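Local coordinates for erythromycin C-12 hydroxylase (Saccharopolyspora erythraea, PDB 2JJN), which hydroxylates the macrolactone ring of erythromycin D at C-12 to give erythromycin C, using a heme b cofactor, molecular oxygen and NADPH, at residues A[76-81]-A[178-183]; A[129-134]-A[401-406]. The protein carries 2 engineered substitutions. All coordinates share one frame; numbering follows the deposited sequence. Where two conformers were deposited one is given.

How the contacts relate
From the N terminus the chain first reaches 76-81, in the loop between strand 69-70 and helix 94-105. It next passes 129-134, just after helix 115-127. At 178-183 it returns to 76-81 and closes contact 1, a loop of 96 intervening residues. Contact 2 closes much later, when 401-406 pairs with 129-134. The two loops therefore cross: each holds one segment of the other. Contact 1 joins a surface loop to the start of helix 180-206. Contact 2 joins two strands of a small antiparallel sheet. They lie on opposite sides of the chain's centre, with centres 44 Å apart, and do not touch.

Contact 1. Residues A[76-81]-A[178-183]; sequences VIEGAS and TDPALA
Ile77 lies against the turn that leads into helix 180-206 and meets it with both branches of its side chain. CG1 passes beside the backbone of Thr178, with Ile77 CG1 3.9 Å from Thr178 O. With chi1 at -61°, CG1 sits beside the backbone N and CG2 is anti to it, aimed at the first turn of the helix. There Ile77 CG2 is 3.9 Å from Pro180 CA and 4.1 Å from Ala183 CB. Pro180 and Ala183 thus give this methyl an apolar seat.

Val76 and Thr178 meet at an oblique angle through their methyls, Val76 CG2 and Thr178 CG2 being 4.1 Å apart. Thr178 turns its hydroxyl to Asp176 and its methyl to Val76. After Ile77 in sequence, Glu78 meets the Pro180 ring: Pro180 CB is 3.8 Å from Glu78 O, and Glu78 CB packs on Pro180 CG.

No direct hydrogen bond crosses between the segments. One water does the bridging: it accepts from Glu78 N at 2.8 Å and donates to Thr178 O at 2.9 Å. Its bond to Val76 O is weak. A type II turn from Ile77 to Ala80, closed by Ala80 N to Ile77 O, shapes the loop. Asp179 is the N-cap of the facing helix. Its OD2 accepts from Ala181 N, which comes from above the carboxylate plane.

This is a surface contact near the substrate site: the side chain of Ile77 is about 7 Å from that of Glu89, a substrate-binding residue. It is consistent with the closed state of the enzyme, in which the B-C loop and F-G region come together over the substrate side. The contact sets the P450 B-C loop, between strand 69-70 and helix 94-105, against the N-terminal turn of the G helix, 180-206.

Contact 2. Residues A[129-134]-A[401-406]; sequences AGESFD and VLAGSS
Phe133 and Val401 form a hydrogen-bonded antiparallel pair. Val401 N gives a nearly straight bond to Phe133 O at 2.8 Å, and Phe133 N returns one to Val401 O at 3.2 Å. Their side chains share one face. The ring of Phe133 folds back between its own backbone N and carbonyl carbon (chi1 59°), which brings it over Val401. Val401 CG2 makes a CH-pi contact 3.8 Å from the ring centroid, 16° off the normal, and also lies 3.2 Å from Phe133 O, a tight fit. Ala129 CB lies against the opposite ring face. On the other face of the sheet, Ser132 and Leu402 are a non-hydrogen-bonded pair. Leu402 CD2 touches both CB and OG of Ser132.

The pairing runs on past the strands. Ala403 N donates to Glu131 O at 2.8 Å, in the carbonyl plane. The extended side chain of Glu131 then reaches along 403-406. Its OE2 accepts from Ser406 OG at 2.7 Å, met on the anti side and 19° out of the carboxylate plane. A water donates to Glu131 OE1 and to Ala403 O. Another accepts from Ser132 OG and donates to Val401 O.

Further out, Ser406 OG also bonds to Arg408 N, and Phe374 of helix 356-374 lies against Ala403 and Ser406. Asp134 caps helix 135-140 and binds Leu399 N and His398, while Val138 of that helix touches Phe133. This small P450 sheet pairs the strand after the D helix with the C-terminal strand 400-402, which bonds on through Leu402 to Thr378.

Polar bonds fix the register, while Phe133 and Val401 supply apolar packing on one face. In one of its two conformers Glu131 accepts bonds at both oxygens, one from water, consistent with a carboxylate that links the loop before strand 132-134 to the C-terminal tail.

Contact 1. Residues A[76-81]-A[178-183]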
ATOM      1  N   VAL A  76      -7.477   5.108 -21.076  1.00 27.53           N
ATOM      2  CA  VAL A  76      -8.218   6.378 -20.996  1.00 27.48           C
ATOM      3  C   VAL A  76      -7.290   7.618 -20.889  1.00 27.75           C
ATOM      4  O   VAL A  76      -7.745   8.737 -20.601  1.00 27.53           O
ATOM      5  CB  VAL A  76      -9.251   6.347 -19.804  1.00 28.24           C
ATOM      6  CG1 VAL A  76     -10.268   5.237 -20.033  1.00 26.88           C
ATOM      7  CG2 VAL A  76      -8.536   6.112 -18.493  1.00 27.59           C
ATOM      8  N   ILE A  77      -5.986   7.406 -21.069  1.00 27.84           N
ATOM      9  CA  ILE A  77      -5.018   8.504 -20.987  1.00 28.60           C
ATOM     10  C   ILE A  77      -4.448   8.723 -22.365  1.00 29.45           C
ATOM     11  O   ILE A  77      -3.765   7.846 -22.922  1.00 28.02           O
ATOM     12  CB  ILE A  77      -3.866   8.250 -19.977  1.00 28.72           C
ATOM     13  CG1 ILE A  77      -4.414   8.067 -18.551  1.00 27.79           C
ATOM     14  CG2 ILE A  77      -2.892   9.427 -19.991  1.00 29.01           C
ATOM     15  CD1 ILE A  77      -3.437   7.361 -17.597  1.00 28.30           C
ATOM     16  N   GLU A  78      -4.758   9.903 -22.907  1.00 30.48           N
ATOM     17  CA  GLU A  78      -4.361  10.250 -24.257  1.00 31.97           C
ATOM     18  C   GLU A  78      -2.847  10.140 -24.434  1.00 31.94           C
ATOM     19  O   GLU A  78      -2.080  10.760 -23.700  1.00 32.73           O
ATOM     20  CB  GLU A  78      -4.844  11.662 -24.590  1.00 32.12           C
ATOM     21  CG  GLU A  78      -4.791  12.008 -26.073  0.50 32.80           C
ATOM     22  CD  GLU A  78      -5.289  13.417 -26.362  0.50 33.03           C
ATOM     23  OE1 GLU A  78      -5.838  13.635 -27.460  0.50 34.57           O
ATOM     24  OE2 GLU A  78      -5.125  14.305 -25.490  0.50 36.38           O
ATOM     25  N   GLY A  79      -2.435   9.348 -25.414  1.00 32.55           N
ATOM     26  CA  GLY A  79      -1.023   9.202 -25.751  1.00 32.69           C
ATOM     27  C   GLY A  79      -0.246   8.181 -24.920  1.00 33.09           C
ATOM     28  O   GLY A  79       0.897   7.844 -25.262  1.00 33.89           O
ATOM     29  N   ALA A  80      -0.842   7.682 -23.835  1.00 32.41           N
ATOM     30  CA  ALA A  80      -0.110   6.773 -22.937  1.00 32.24           C
ATOM     31  C   ALA A  80      -0.156   5.355 -23.456  1.00 32.32           C
ATOM     32  O   ALA A  80      -1.098   4.985 -24.153  1.00 32.23           O
ATOM     33  CB  ALA A  80      -0.655   6.852 -21.505  1.00 31.05           C
ATOM     34  N   SER A  81       0.891   4.580 -23.169  1.00 32.46           N
ATOM     35  CA  SER A  81       0.898   3.168 -23.524  1.00 32.78           C
ATOM     36  C   SER A  81       1.360   2.308 -22.337  1.00 32.07           C
ATOM     37  O   SER A  81       1.951   2.845 -21.388  1.00 32.19           O
ATOM     38  CB  SER A  81       1.777   2.936 -24.750  1.00 33.32           C
ATOM     39  OG  SER A  81       1.278   1.838 -25.492  0.33 33.41           O
ATOM     40  N   THR A 178      -7.036  10.936 -15.353  1.00 25.79           N
ATOM     41  CA  THR A 178      -6.968  10.738 -16.814  1.00 26.42           C
ATOM     42  C   THR A 178      -6.087  11.765 -17.534  1.00 26.99           C
ATOM     43  O   THR A 178      -5.918  11.686 -18.761  1.00 28.23           O
ATOM     44  CB  THR A 178      -8.378  10.779 -17.470  1.00 26.71           C
ATOM     45  OG1 THR A 178      -8.952  12.084 -17.308  1.00 25.80           O
ATOM     46  CG2 THR A 178      -9.288   9.741 -16.824  1.00 26.14           C
ATOM     47  N   ASP A 179      -5.582  12.748 -16.790  1.00 26.55           N
ATOM     48  CA  ASP A 179      -4.802  13.856 -17.366  1.00 26.63           C
ATOM     49  C   ASP A 179      -3.436  13.364 -17.840  1.00 27.02           C
ATOM     50  O   ASP A 179      -2.687  12.771 -17.073  1.00 25.48           O
ATOM     51  CB  ASP A 179      -4.670  14.990 -16.335  1.00 26.91           C
ATOM     52  CG  ASP A 179      -3.715  16.115 -16.765  1.00 28.13           C
ATOM     53  OD1 ASP A 179      -3.199  16.800 -15.877  1.00 32.55           O
ATOM     54  OD2 ASP A 179      -3.484  16.326 -17.957  1.00 31.00           O
ATOM     55  N   PRO A 180      -3.117  13.587 -19.119  1.00 27.38           N
ATOM     56  CA  PRO A 180      -1.789  13.154 -19.608  1.00 27.95           C
ATOM     57  C   PRO A 180      -0.582  13.796 -18.911  1.00 27.78           C
ATOM     58  O   PRO A 180       0.459  13.121 -18.718  1.00 26.54           O
ATOM     59  CB  PRO A 180      -1.812  13.561 -21.080  1.00 28.68           C
ATOM     60  CG  PRO A 180      -3.284  13.739 -21.435  1.00 29.02           C
ATOM     61  CD  PRO A 180      -3.940  14.202 -20.184  1.00 28.25           C
ATOM     62  N   ALA A 181      -0.702  15.065 -18.547  1.00 28.34           N
ATOM     63  CA  ALA A 181       0.365  15.748 -17.809  1.00 28.79           C
ATOM     64  C   ALA A 181       0.697  14.974 -16.514  1.00 28.04           C
ATOM     65  O   ALA A 181       1.868  14.899 -16.110  1.00 28.08           O
ATOM     66  CB  ALA A 181      -0.017  17.194 -17.513  1.00 29.38           C
ATOM     67  N   LEU A 182      -0.305  14.342 -15.872  1.00 26.83           N
ATOM     68  CA  LEU A 182      -0.073  13.512 -14.670  1.00 26.41           C
ATOM     69  C   LEU A 182       0.751  12.257 -14.960  1.00 25.63           C
ATOM     70  O   LEU A 182       1.702  11.911 -14.224  1.00 25.02           O
ATOM     71  CB  LEU A 182      -1.430  13.130 -14.016  1.00 26.88           C
ATOM     72  CG  LEU A 182      -1.300  12.131 -12.869  0.60 26.76           C
ATOM     73  CD1 LEU A 182      -0.467  12.675 -11.722  0.60 25.46           C
ATOM     74  CD2 LEU A 182      -2.659  11.641 -12.302  0.60 25.33           C
ATOM     75  N   ALA A 183       0.416  11.560 -16.041  1.00 24.48           N
ATOM     76  CA  ALA A 183       1.110  10.325 -16.385  1.00 23.68           C
ATOM     77  C   ALA A 183       2.581  10.669 -16.643  1.00 22.35           C
ATOM     78  O   ALA A 183       3.503   9.906 -16.294  1.00 22.82           O
ATOM     79  CB  ALA A 183       0.488   9.704 -17.601  1.00 23.87           C
TER
HETATM   80  O   HOH W   1      -6.475  11.687 -21.584  1.00 36.06           O

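Contact 2. Residues A[129-134]-A[401-406]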
ATOM      1  N   ALA A 129      16.832   5.986  19.059  1.00 20.29           N
ATOM      2  CA  ALA A 129      15.946   7.114  18.722  1.00 20.10           C
ATOM      3  C   ALA A 129      15.540   8.022  19.895  1.00 19.10           C
ATOM      4  O   ALA A 129      14.874   9.057  19.688  1.00 20.38           O
ATOM      5  CB  ALA A 129      14.714   6.578  18.034  1.00 19.73           C
ATOM      6  N   GLY A 130      15.906   7.643  21.118  1.00 17.99           N
ATOM      7  CA  GLY A 130      15.452   8.388  22.307  1.00 16.26           C
ATOM      8  C   GLY A 130      13.964   8.278  22.512  1.00 16.78           C
ATOM      9  O   GLY A 130      13.317   7.376  21.961  1.00 16.81           O
ATOM     10  N   GLU A 131      13.418   9.179  23.338  1.00 14.78           N
ATOM     11  CA  GLU A 131      12.042   9.085  23.754  1.00 14.88           C
ATOM     12  C   GLU A 131      11.099  10.057  23.034  1.00 14.49           C
ATOM     13  O   GLU A 131       9.873   9.967  23.198  1.00 17.16           O
ATOM     14  CB  GLU A 131      11.954   9.276  25.261  1.00 14.07           C
ATOM     15  CG  GLU A 131      12.698   8.201  26.025  0.50 13.98           C
ATOM     16  CD  GLU A 131      12.491   8.298  27.518  0.50 16.38           C
ATOM     17  OE1 GLU A 131      12.321   9.432  28.022  0.50 18.44           O
ATOM     18  OE2 GLU A 131      12.529   7.243  28.189  0.50 17.04           O
ATOM     19  N   SER A 132      11.647  10.990  22.259  1.00 13.47           N
ATOM     20  CA  SER A 132      10.846  11.901  21.437  1.00 13.98           C
ATOM     21  C   SER A 132      11.433  11.895  20.043  1.00 13.63           C
ATOM     22  O   SER A 132      12.600  12.258  19.851  1.00 14.73           O
ATOM     23  CB  SER A 132      10.951  13.317  22.029  1.00 13.34           C
ATOM     24  OG  SER A 132      10.415  14.280  21.148  0.50 12.17           O
ATOM     25  N   PHE A 133      10.663  11.413  19.056  1.00 11.60           N
ATOM     26  CA  PHE A 133      11.217  11.215  17.717  1.00 11.86           C
ATOM     27  C   PHE A 133      10.074  11.047  16.733  1.00 11.67           C
ATOM     28  O   PHE A 133       8.933  10.858  17.144  1.00 12.79           O
ATOM     29  CB  PHE A 133      12.148   9.990  17.665  1.00 12.18           C
ATOM     30  CG  PHE A 133      11.484   8.686  18.053  1.00 11.91           C
ATOM     31  CD1 PHE A 133      10.915   7.867  17.057  1.00 12.61           C
ATOM     32  CD2 PHE A 133      11.490   8.235  19.378  1.00 12.11           C
ATOM     33  CE1 PHE A 133      10.360   6.616  17.368  1.00 11.73           C
ATOM     34  CE2 PHE A 133      10.901   7.008  19.730  1.00 13.58           C
ATOM     35  CZ  PHE A 133      10.296   6.197  18.727  1.00 13.23           C
ATOM     36  N   ASP A 134      10.412  11.153  15.444  1.00 12.16           N
ATOM     37  CA  ASP A 134       9.431  10.964  14.399  1.00 12.01           C
ATOM     38  C   ASP A 134       9.421   9.476  14.062  1.00 12.46           C
ATOM     39  O   ASP A 134      10.440   8.968  13.598  1.00 12.65           O
ATOM     40  CB  ASP A 134       9.793  11.786  13.163  1.00 13.56           C
ATOM     41  CG  ASP A 134       8.943  11.455  11.981  1.00 14.52           C
ATOM     42  OD1 ASP A 134       9.405  11.697  10.833  1.00 17.59           O
ATOM     43  OD2 ASP A 134       7.837  10.921  12.136  1.00 14.08           O
ATOM     44  N   VAL A 401       6.251  11.059  17.860  1.00  9.89           N
ATOM     45  CA  VAL A 401       5.725  10.292  18.992  1.00 10.89           C
ATOM     46  C   VAL A 401       6.531  10.562  20.248  1.00 11.44           C
ATOM     47  O   VAL A 401       7.671  11.052  20.216  1.00 12.20           O
ATOM     48  CB  VAL A 401       5.767   8.758  18.686  1.00 10.17           C
ATOM     49  CG1 VAL A 401       4.770   8.425  17.553  1.00 11.06           C
ATOM     50  CG2 VAL A 401       7.224   8.345  18.287  1.00 11.59           C
ATOM     51  N   LEU A 402       5.910  10.198  21.370  1.00 11.34           N
ATOM     52  CA  LEU A 402       6.560  10.305  22.672  1.00 11.94           C
ATOM     53  C   LEU A 402       6.459   8.954  23.347  1.00 12.53           C
ATOM     54  O   LEU A 402       5.365   8.361  23.421  1.00 11.98           O
ATOM     55  CB  LEU A 402       5.862  11.364  23.527  1.00 11.79           C
ATOM     56  CG  LEU A 402       5.911  12.805  23.024  0.60 15.30           C
ATOM     57  CD1 LEU A 402       4.874  13.684  23.730  0.60 17.74           C
ATOM     58  CD2 LEU A 402       7.301  13.376  23.166  0.60 17.21           C
ATOM     59  N   ALA A 403       7.605   8.468  23.832  1.00 11.61           N
ATOM     60  CA  ALA A 403       7.668   7.294  24.689  1.00 12.19           C
ATOM     61  C   ALA A 403       7.716   7.757  26.144  1.00 12.80           C
ATOM     62  O   ALA A 403       8.718   8.381  26.571  1.00 15.55           O
ATOM     63  CB  ALA A 403       8.942   6.505  24.372  1.00 12.81           C
ATOM     64  N   GLY A 404       6.693   7.458  26.904  1.00 12.58           N
ATOM     65  CA  GLY A 404       6.755   7.753  28.334  1.00 13.78           C
ATOM     66  C   GLY A 404       7.682   6.828  29.121  1.00 13.73           C
ATOM     67  O   GLY A 404       8.048   7.151  30.274  1.00 15.60           O
ATOM     68  N   SER A 405       8.068   5.685  28.514  1.00 12.06           N
ATOM     69  CA  SER A 405       8.960   4.735  29.160  1.00 12.12           C
ATOM     70  C   SER A 405       9.906   4.186  28.101  1.00 11.70           C
ATOM     71  O   SER A 405       9.517   3.947  26.944  1.00 13.04           O
ATOM     72  CB  SER A 405       8.115   3.564  29.715  1.00 12.30           C
ATOM     73  OG  SER A 405       7.138   4.062  30.650  0.33  6.32           O
ATOM     74  N   SER A 406      11.153   3.968  28.530  1.00 12.20           N
ATOM     75  CA  SER A 406      12.135   3.290  27.670  1.00 11.42           C
ATOM     76  C   SER A 406      13.276   2.800  28.523  1.00 11.50           C
ATOM     77  O   SER A 406      13.394   3.190  29.698  1.00 11.86           O
ATOM     78  CB  SER A 406      12.711   4.225  26.634  1.00 12.36           C
ATOM     79  OG  SER A 406      13.768   5.008  27.215  1.00 12.99           O
TER
HETATM   80  O   HOH W   2       9.635  10.118  28.335  1.00 32.22           O
HETATM   81  O   HOH W   3       8.197  13.764  19.463  1.00 20.14           O